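Local atomic coordinates of putative NADPH-dependent oxidoreductase (Desulfitobacterium hafniense DCB-2, PDB entry 3DB2), a protein that probably acts as an NADPH-dependent oxidoreductase or dehydrogenase, pairing a nucleotide-binding Rossmann fold with a C-terminal domain of the GFO/IDH/MocA family. Residues Ala21-Lys26 and Ser299-Arg304. Sequence-based numbering, arbitrary orientation.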
loop_
_atom_site.group_PDB
_atom_site.type_symbol
_atom_site.label_atom_id
_atom_site.label_comp_id
_atom_site.label_asym_id
_atom_site.label_seq_id
_atom_site.Cartn_x
_atom_site.Cartn_y
_atom_site.Cartn_z
ATOM N N ALA C 21 -18.763 24.516 13.541
ATOM C CA ALA C 21 -19.424 25.186 14.657
ATOM C C ALA C 21 -20.158 24.214 15.568
ATOM O O ALA C 21 -20.218 24.397 16.782
ATOM C CB ALA C 21 -20.377 26.255 14.108
ATOM N N ASP C 22 -20.740 23.166 15.015
ATOM C CA ASP C 22 -21.357 22.128 15.824
ATOM C C ASP C 22 -20.366 21.604 16.857
ATOM O O ASP C 22 -20.647 21.302 18.011
ATOM C CB ASP C 22 -21.847 21.000 14.918
ATOM C CG ASP C 22 -23.163 21.335 14.249
ATOM O OD1 ASP C 22 -23.718 22.420 14.523
ATOM O OD2 ASP C 22 -23.620 20.508 13.429
ATOM N N ALA C 23 -19.093 21.506 16.479
ATOM C CA ALA C 23 -18.104 21.091 17.484
ATOM C C ALA C 23 -17.597 22.231 18.341
ATOM O O ALA C 23 -17.590 22.121 19.581
ATOM C CB ALA C 23 -16.980 20.400 16.721
ATOM N N TYR C 24 -17.140 23.338 17.746
ATOM C CA TYR C 24 -16.371 24.311 18.532
ATOM C C TYR C 24 -17.283 25.119 19.447
ATOM O O TYR C 24 -16.796 25.666 20.448
ATOM C CB TYR C 24 -15.479 25.216 17.686
ATOM C CG TYR C 24 -16.039 26.163 16.673
ATOM C CD1 TYR C 24 -16.716 27.317 17.065
ATOM C CD2 TYR C 24 -15.906 25.925 15.317
ATOM C CE1 TYR C 24 -17.243 28.202 16.147
ATOM C CE2 TYR C 24 -16.432 26.805 14.374
ATOM C CZ TYR C 24 -17.096 27.941 14.815
ATOM O OH TYR C 24 -17.628 28.836 13.911
ATOM N N THR C 25 -18.574 25.243 19.129
ATOM C CA THR C 25 -19.363 26.123 20.024
ATOM C C THR C 25 -19.655 25.399 21.333
ATOM O O THR C 25 -20.185 26.000 22.269
ATOM C CB THR C 25 -20.658 26.605 19.362
ATOM O OG1 THR C 25 -21.484 25.475 19.003
ATOM C CG2 THR C 25 -20.327 27.342 18.076
ATOM N N LYS C 26 -19.295 24.121 21.432
ATOM C CA LYS C 26 -19.372 23.432 22.718
ATOM C C LYS C 26 -18.309 23.897 23.716
ATOM O O LYS C 26 -18.443 23.614 24.911
ATOM C CB LYS C 26 -19.208 21.926 22.557
ATOM C CG LYS C 26 -20.144 21.284 21.558
ATOM C CD LYS C 26 -19.934 19.770 21.624
ATOM C CE LYS C 26 -20.693 19.096 20.485
ATOM N NZ LYS C 26 -20.658 17.607 20.644
ATOM N N SER C 299 -10.866 8.802 23.244
ATOM C CA SER C 299 -11.364 9.611 22.137
ATOM C C SER C 299 -10.928 11.056 22.350
ATOM O O SER C 299 -10.804 11.467 23.494
ATOM C CB SER C 299 -12.888 9.546 22.053
ATOM O OG SER C 299 -13.322 8.235 21.744
ATOM N N VAL C 300 -10.751 11.778 21.249
ATOM C CA VAL C 300 -10.441 13.189 21.200
ATOM C C VAL C 300 -11.358 13.816 20.159
ATOM O O VAL C 300 -11.413 13.276 19.034
ATOM C CB VAL C 300 -8.975 13.444 20.779
ATOM C CG1 VAL C 300 -8.647 14.922 20.711
ATOM C CG2 VAL C 300 -8.042 12.721 21.725
ATOM N N ASP C 301 -12.017 14.887 20.557
ATOM C CA ASP C 301 -12.884 15.702 19.707
ATOM C C ASP C 301 -11.983 16.523 18.769
ATOM O O ASP C 301 -11.642 17.668 19.059
ATOM C CB ASP C 301 -13.805 16.617 20.507
ATOM C CG ASP C 301 -14.885 17.240 19.636
ATOM O OD1 ASP C 301 -14.609 17.430 18.436
ATOM O OD2 ASP C 301 -16.011 17.521 20.111
ATOM N N HIS C 302 -11.604 15.889 17.668
ATOM C CA HIS C 302 -10.555 16.408 16.772
ATOM C C HIS C 302 -10.871 17.799 16.257
ATOM O O HIS C 302 -9.984 18.647 16.123
ATOM C CB HIS C 302 -10.329 15.397 15.668
ATOM C CG HIS C 302 -11.417 15.056 14.712
ATOM N ND1 HIS C 302 -11.509 15.590 13.437
ATOM C CD2 HIS C 302 -12.482 14.232 14.834
ATOM C CE1 HIS C 302 -12.569 15.098 12.830
ATOM N NE2 HIS C 302 -13.188 14.266 13.660
ATOM N N LEU C 303 -12.152 18.077 15.977
ATOM C CA LEU C 303 -12.462 19.390 15.381
ATOM C C LEU C 303 -12.505 20.446 16.474
ATOM O O LEU C 303 -12.043 21.577 16.347
ATOM C CB LEU C 303 -13.792 19.317 14.617
ATOM C CG LEU C 303 -13.880 18.300 13.489
ATOM C CD1 LEU C 303 -15.243 18.391 12.816
ATOM C CD2 LEU C 303 -12.759 18.532 12.490
ATOM N N ARG C 304 -13.066 20.094 17.633
ATOM C CA ARG C 304 -13.117 21.029 18.749
ATOM C C ARG C 304 -11.743 21.393 19.279
ATOM O O ARG C 304 -11.422 22.564 19.477
ATOM C CB ARG C 304 -13.933 20.419 19.893
ATOM C CG ARG C 304 -13.920 21.240 21.167
ATOM C CD ARG C 304 -14.936 20.685 22.163
ATOM N NE ARG C 304 -14.827 21.350 23.459
ATOM C CZ ARG C 304 -15.533 21.043 24.536
ATOM N NH1 ARG C 304 -16.424 20.073 24.548
ATOM N NH2 ARG C 304 -15.343 21.721 25.660
#
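Van der Waals packing of Ala23 and Lys26 on Leu303 and Arg304 joins the last part of helix 15-24 and the turn after it to the first turn of helix 302-316. No hydrogen bond crosses it. Helix 15-24 follows strand 6-11 of the parallel Rossmann sheet, after a glycine-rich turn consistent with dinucleotide binding. Helix 302-316, some 270 residues later, comes back to pack on it.

Ala23 points its methyl group at the start of helix 302-316. Its CB lies 4.0 Å from Leu303 CB and 4.2 Å from Asp301 OD1. Leu303 also packs on Trp16, Val19 and Met20, earlier on the same helix as Ala23.

Asp301 is the N-cap of helix 302-316. Its OD1 accepts from Arg304 N at 3.2 Å, in a nearly straight bond (164° at the hydrogen) that arrives from above the carboxylate plane. Ser264 OG bonds the same oxygen.

With chi1 at 173°, the Arg304 chain leaves opposite the backbone N and runs extended to NE, past Ala23 O, 4.0 Å from CD. One guanidinium face then meets Lys26 O, 3.6 Å from its plane and toward the rim. NE is salt-bridged to Glu308.

Lys26 NZ stays 4.7 Å from Asp301 OD2, not in contact, and makes a weak, long ion pair with Asp265. Any attraction to Asp301 is probably modest. Packing, part apolar and part guanidinium against carbonyl oxygen, therefore joins the two segments.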